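Alpha-1,3-glucanase (Bacillus circulans, PDB 5ZRU) probably hydrolyses alpha-1,3-glucan as a GH87-type glucanase, this chain being its catalytic unit, which binds calcium and zinc ions. Local coordinates at residues 49-63 with 156-170. Numbering follows the deposited sequence.
Sequences ASGQRYIALPSNGSY and IQKSGADSLEYGVDF. With CA (calcium ion), chain M.
Strands 53-57 and 166-170 run antiparallel, their axes 4.6 Å apart at 154°, and Ile55 with Val168 and Leu57 with Tyr166 form hydrogen-bonded pairs. Farther on, Gly61 N donates to Lys158 O and Lys158 N to Ser62 O, joining the type II turn 59-62 to the end of strand 153-157. The edge of the Tyr54 ring lies against Gly167, CE2 3.6 Å from CA, where a side chain would clash. On the other face Leu57 CD1 packs 3.7 Å from Val168 CG2. These strands belong to the beta-rich D1 region, beside the parallel beta-helix characteristic of the pectate-lyase-like clan, and their far end holds a calcium ion. Asp169 splits its carboxylate there: OD1 binds the metal at 2.4 Å, with Ser50 O and OG and Arg53 O, while OD2 takes a straight bond from Ser50 N (2.8 Å) and a salt bridge from Arg80. Asp22 and Thr23 complete the protein ligands. Lys158, extended until its last torsion bends (chi4 66°), lays CD 3.4 Å from Leu57 O and brings NZ to Asp162 OD1 (2.7 Å) and the carbonyls of Asp162 and Leu164. A methionine here would probably leave the Asp162 carboxylate without its countercharge and loop 159-165 less firmly tethered.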
loop_
_atom_site.group_PDB
_atom_site.type_symbol
_atom_site.label_atom_id
_atom_site.label_comp_id
_atom_site.label_asym_id
_atom_site.label_seq_id
_atom_site.Cartn_x
_atom_site.Cartn_y
_atom_site.Cartn_z
ATOM N N ALA A 49 1.142 7.161 -12.711
ATOM C CA ALA A 49 2.521 6.703 -12.840
ATOM C C ALA A 49 3.417 7.409 -11.829
ATOM O O ALA A 49 3.157 8.550 -11.432
ATOM C CB ALA A 49 3.045 6.962 -14.255
ATOM N N SER A 50 4.490 6.729 -11.405
ATOM C CA SER A 50 5.439 7.404 -10.527
ATOM C C SER A 50 5.981 8.642 -11.235
ATOM O O SER A 50 6.276 8.617 -12.438
ATOM C CB SER A 50 6.585 6.470 -10.111
ATOM O OG SER A 50 7.398 6.137 -11.229
ATOM N N GLY A 51 6.045 9.751 -10.503
ATOM C CA GLY A 51 6.476 11.002 -11.092
ATOM C C GLY A 51 5.560 11.513 -12.188
ATOM O O GLY A 51 5.946 12.415 -12.938
ATOM N N GLN A 52 4.345 10.946 -12.276
ATOM C CA GLN A 52 3.347 11.313 -13.285
ATOM C C GLN A 52 3.905 11.196 -14.705
ATOM O O GLN A 52 3.577 11.987 -15.594
ATOM C CB GLN A 52 2.787 12.712 -13.021
ATOM C CG GLN A 52 2.118 12.835 -11.637
ATOM C CD GLN A 52 3.131 13.011 -10.515
ATOM O OE1 GLN A 52 4.047 13.839 -10.610
ATOM N NE2 GLN A 52 2.976 12.234 -9.454
ATOM N N ARG A 53 4.748 10.186 -14.924
ATOM C CA ARG A 53 5.387 9.954 -16.214
ATOM C C ARG A 53 5.579 8.457 -16.406
ATOM O O ARG A 53 6.002 7.773 -15.481
ATOM C CB ARG A 53 6.755 10.645 -16.295
ATOM C CG ARG A 53 6.705 12.157 -16.272
ATOM C CD ARG A 53 8.031 12.736 -15.821
ATOM N NE ARG A 53 9.071 12.564 -16.827
ATOM C CZ ARG A 53 9.216 13.356 -17.886
ATOM N NH1 ARG A 53 8.376 14.366 -18.079
ATOM N NH2 ARG A 53 10.191 13.136 -18.758
ATOM N N TYR A 54 5.274 7.948 -17.599
ATOM C CA TYR A 54 5.592 6.560 -17.912
ATOM C C TYR A 54 5.848 6.441 -19.407
ATOM O O TYR A 54 5.630 7.385 -20.169
ATOM C CB TYR A 54 4.478 5.601 -17.461
ATOM C CG TYR A 54 3.200 5.652 -18.283
ATOM C CD1 TYR A 54 2.235 6.638 -18.055
ATOM C CD2 TYR A 54 2.945 4.698 -19.264
ATOM C CE1 TYR A 54 1.040 6.665 -18.794
ATOM C CE2 TYR A 54 1.759 4.717 -20.008
ATOM C CZ TYR A 54 0.812 5.703 -19.765
ATOM O OH TYR A 54 -0.361 5.720 -20.494
ATOM N N ILE A 55 6.336 5.269 -19.817
ATOM C CA ILE A 55 6.637 4.996 -21.221
ATOM C C ILE A 55 5.498 4.173 -21.800
ATOM O O ILE A 55 5.216 3.061 -21.335
ATOM C CB ILE A 55 7.982 4.267 -21.386
ATOM C CG1 ILE A 55 9.113 5.097 -20.791
ATOM C CG2 ILE A 55 8.257 3.984 -22.865
ATOM C CD1 ILE A 55 10.037 4.283 -19.923
ATOM N N ALA A 56 4.846 4.710 -22.824
ATOM C CA ALA A 56 3.823 3.970 -23.543
ATOM C C ALA A 56 4.470 3.133 -24.639
ATOM O O ALA A 56 5.345 3.619 -25.370
ATOM C CB ALA A 56 2.780 4.919 -24.136
ATOM N N LEU A 57 4.043 1.868 -24.737
ATOM C CA LEU A 57 4.426 0.935 -25.791
ATOM C C LEU A 57 3.194 0.648 -26.647
ATOM O O LEU A 57 2.494 -0.355 -26.440
ATOM C CB LEU A 57 4.996 -0.356 -25.193
ATOM C CG LEU A 57 6.072 -0.164 -24.116
ATOM C CD1 LEU A 57 6.541 -1.508 -23.557
ATOM C CD2 LEU A 57 7.244 0.637 -24.655
ATOM N N PRO A 58 2.875 1.524 -27.601
ATOM C CA PRO A 58 1.589 1.401 -28.296
ATOM C C PRO A 58 1.566 0.349 -29.382
ATOM O O PRO A 58 0.474 -0.107 -29.744
ATOM C CB PRO A 58 1.373 2.801 -28.899
ATOM C CG PRO A 58 2.426 3.672 -28.305
ATOM C CD PRO A 58 3.556 2.787 -27.918
ATOM N N SER A 59 2.719 -0.060 -29.905
ATOM C CA SER A 59 2.748 -0.851 -31.122
ATOM C C SER A 59 3.912 -1.822 -31.073
ATOM O O SER A 59 4.890 -1.615 -30.356
ATOM C CB SER A 59 2.866 0.048 -32.364
ATOM O OG SER A 59 3.982 0.918 -32.239
ATOM N N ASN A 60 3.775 -2.895 -31.844
ATOM C CA ASN A 60 4.820 -3.879 -32.084
ATOM C C ASN A 60 6.172 -3.213 -32.317
ATOM O O ASN A 60 6.322 -2.366 -33.206
ATOM C CB ASN A 60 4.422 -4.727 -33.301
ATOM C CG ASN A 60 5.349 -5.913 -33.531
ATOM O OD1 ASN A 60 6.192 -6.236 -32.697
ATOM N ND2 ASN A 60 5.186 -6.569 -34.668
ATOM N N GLY A 61 7.154 -3.570 -31.492
ATOM C CA GLY A 61 8.497 -3.028 -31.588
ATOM C C GLY A 61 8.802 -1.885 -30.639
ATOM O O GLY A 61 9.984 -1.561 -30.443
ATOM N N SER A 62 7.779 -1.261 -30.051
ATOM C CA SER A 62 8.000 -0.212 -29.065
ATOM C C SER A 62 8.677 -0.795 -27.833
ATOM O O SER A 62 8.305 -1.872 -27.360
ATOM C CB SER A 62 6.670 0.432 -28.660
ATOM O OG SER A 62 5.963 0.926 -29.789
ATOM N N TYR A 63 9.660 -0.080 -27.295
ATOM C CA TYR A 63 10.377 -0.629 -26.156
ATOM C C TYR A 63 10.856 0.474 -25.225
ATOM O O TYR A 63 11.020 1.633 -25.620
ATOM C CB TYR A 63 11.569 -1.484 -26.603
ATOM C CG TYR A 63 12.670 -0.703 -27.295
ATOM C CD1 TYR A 63 13.660 -0.060 -26.560
ATOM C CD2 TYR A 63 12.728 -0.633 -28.679
ATOM C CE1 TYR A 63 14.672 0.651 -27.184
ATOM C CE2 TYR A 63 13.743 0.064 -29.316
ATOM C CZ TYR A 63 14.710 0.704 -28.563
ATOM O OH TYR A 63 15.718 1.406 -29.185
ATOM N N ILE A 156 12.227 -3.951 -22.240
ATOM C CA ILE A 156 10.831 -4.376 -22.218
ATOM C C ILE A 156 10.219 -3.954 -23.547
ATOM O O ILE A 156 10.203 -2.765 -23.872
ATOM C CB ILE A 156 10.063 -3.746 -21.046
ATOM C CG1 ILE A 156 10.795 -3.958 -19.707
ATOM C CG2 ILE A 156 8.641 -4.286 -21.001
ATOM C CD1 ILE A 156 11.086 -5.414 -19.366
ATOM N N GLN A 157 9.705 -4.909 -24.315
ATOM C CA GLN A 157 9.285 -4.608 -25.677
ATOM C C GLN A 157 7.931 -5.232 -25.981
ATOM O O GLN A 157 7.667 -6.385 -25.625
ATOM C CB GLN A 157 10.343 -5.097 -26.685
ATOM C CG GLN A 157 9.958 -4.889 -28.152
ATOM C CD GLN A 157 11.128 -5.101 -29.095
ATOM O OE1 GLN A 157 12.243 -4.643 -28.832
ATOM N NE2 GLN A 157 10.883 -5.801 -30.195
ATOM N N LYS A 158 7.072 -4.463 -26.649
ATOM C CA LYS A 158 5.814 -5.000 -27.144
ATOM C C LYS A 158 6.051 -5.796 -28.425
ATOM O O LYS A 158 6.768 -5.346 -29.326
ATOM C CB LYS A 158 4.819 -3.872 -27.393
ATOM C CG LYS A 158 3.519 -4.370 -27.989
ATOM C CD LYS A 158 2.524 -3.248 -28.226
ATOM C CE LYS A 158 1.417 -3.691 -29.204
ATOM N NZ LYS A 158 0.530 -4.781 -28.655
ATOM N N SER A 159 5.441 -6.970 -28.511
ATOM C CA SER A 159 5.623 -7.861 -29.644
ATOM C C SER A 159 4.467 -7.701 -30.625
ATOM O O SER A 159 3.644 -6.786 -30.509
ATOM C CB SER A 159 5.729 -9.311 -29.163
ATOM O OG SER A 159 4.451 -9.810 -28.790
ATOM N N GLY A 160 4.388 -8.620 -31.598
ATOM C CA GLY A 160 3.259 -8.700 -32.500
ATOM C C GLY A 160 2.069 -9.459 -31.971
ATOM O O GLY A 160 1.105 -9.679 -32.711
ATOM N N ALA A 161 2.104 -9.858 -30.693
ATOM C CA ALA A 161 1.071 -10.733 -30.143
ATOM C C ALA A 161 -0.326 -10.115 -30.211
ATOM O O ALA A 161 -1.303 -10.815 -30.499
ATOM C CB ALA A 161 1.413 -11.094 -28.698
ATOM N N ASP A 162 -0.462 -8.824 -29.905
ATOM C CA ASP A 162 -1.806 -8.259 -29.811
ATOM C C ASP A 162 -1.783 -6.790 -30.218
ATOM O O ASP A 162 -0.736 -6.238 -30.555
ATOM C CB ASP A 162 -2.390 -8.452 -28.397
ATOM C CG ASP A 162 -1.595 -7.723 -27.314
ATOM O OD1 ASP A 162 -1.214 -6.549 -27.514
ATOM O OD2 ASP A 162 -1.366 -8.325 -26.240
ATOM N N SER A 163 -2.964 -6.163 -30.175
ATOM C CA SER A 163 -3.181 -4.761 -30.512
ATOM C C SER A 163 -3.141 -3.834 -29.307
ATOM O O SER A 163 -3.394 -2.632 -29.464
ATOM C CB SER A 163 -4.549 -4.576 -31.185
ATOM O OG SER A 163 -4.628 -5.270 -32.405
ATOM N N LEU A 164 -2.889 -4.354 -28.110
ATOM C CA LEU A 164 -3.074 -3.553 -26.909
ATOM C C LEU A 164 -1.905 -2.604 -26.716
ATOM O O LEU A 164 -0.751 -2.952 -26.985
ATOM C CB LEU A 164 -3.226 -4.452 -25.676
ATOM C CG LEU A 164 -4.299 -5.536 -25.730
ATOM C CD1 LEU A 164 -4.342 -6.324 -24.414
ATOM C CD2 LEU A 164 -5.662 -4.947 -26.059
ATOM N N GLU A 165 -2.206 -1.393 -26.248
ATOM C CA GLU A 165 -1.166 -0.481 -25.809
ATOM C C GLU A 165 -0.828 -0.789 -24.359
ATOM O O GLU A 165 -1.715 -0.832 -23.504
ATOM C CB GLU A 165 -1.596 0.980 -25.952
ATOM C CG GLU A 165 -0.670 1.967 -25.228
ATOM C CD GLU A 165 -0.909 3.426 -25.616
ATOM O OE1 GLU A 165 -1.372 3.678 -26.747
ATOM O OE2 GLU A 165 -0.626 4.327 -24.791
ATOM N N TYR A 166 0.447 -1.020 -24.099
ATOM C CA TYR A 166 0.950 -1.233 -22.754
ATOM C C TYR A 166 1.675 0.024 -22.296
ATOM O O TYR A 166 2.089 0.859 -23.102
ATOM C CB TYR A 166 1.906 -2.436 -22.725
ATOM C CG TYR A 166 1.255 -3.739 -23.092
ATOM C CD1 TYR A 166 1.112 -4.114 -24.419
ATOM C CD2 TYR A 166 0.782 -4.603 -22.110
ATOM C CE1 TYR A 166 0.506 -5.306 -24.758
ATOM C CE2 TYR A 166 0.186 -5.796 -22.438
ATOM C CZ TYR A 166 0.054 -6.144 -23.771
ATOM O OH TYR A 166 -0.545 -7.332 -24.103
ATOM N N GLY A 167 1.808 0.169 -20.994
ATOM C CA GLY A 167 2.658 1.205 -20.432
ATOM C C GLY A 167 3.603 0.600 -19.418
ATOM O O GLY A 167 3.225 -0.300 -18.672
ATOM N N VAL A 168 4.837 1.096 -19.400
ATOM C CA VAL A 168 5.815 0.665 -18.403
ATOM C C VAL A 168 6.241 1.876 -17.591
ATOM O O VAL A 168 6.763 2.851 -18.143
ATOM C CB VAL A 168 7.035 -0.020 -19.038
ATOM C CG1 VAL A 168 7.993 -0.495 -17.956
ATOM C CG2 VAL A 168 6.581 -1.199 -19.885
ATOM N N ASP A 169 6.055 1.794 -16.272
ATOM C CA ASP A 169 6.465 2.855 -15.353
ATOM C C ASP A 169 7.925 2.674 -14.935
ATOM O O ASP A 169 8.776 3.531 -15.210
ATOM C CB ASP A 169 5.522 2.846 -14.138
ATOM C CG ASP A 169 5.667 4.061 -13.252
ATOM O OD1 ASP A 169 6.490 4.955 -13.556
ATOM O OD2 ASP A 169 4.951 4.111 -12.223
ATOM N N PHE A 170 8.241 1.551 -14.296
ATOM C CA PHE A 170 9.610 1.328 -13.844
ATOM C C PHE A 170 9.854 -0.165 -13.687
ATOM O O PHE A 170 8.925 -0.973 -13.693
ATOM C CB PHE A 170 9.907 2.059 -12.524
ATOM C CG PHE A 170 8.980 1.688 -11.381
ATOM C CD1 PHE A 170 9.119 0.482 -10.710
ATOM C CD2 PHE A 170 8.011 2.575 -10.945
ATOM C CE1 PHE A 170 8.263 0.138 -9.643
ATOM C CE2 PHE A 170 7.161 2.246 -9.872
ATOM C CZ PHE A 170 7.294 1.028 -9.229
HETATM CA CA CA M . 7.456 7.087 -13.808
HETATM O O HOH W 1 -0.421 3.531 -22.078
HETATM O O HOH W 2 -2.226 -0.228 -29.910
HETATM O O HOH W 3 8.810 -7.021 -31.547
HETATM O O HOH W 4 9.182 8.812 -13.426
#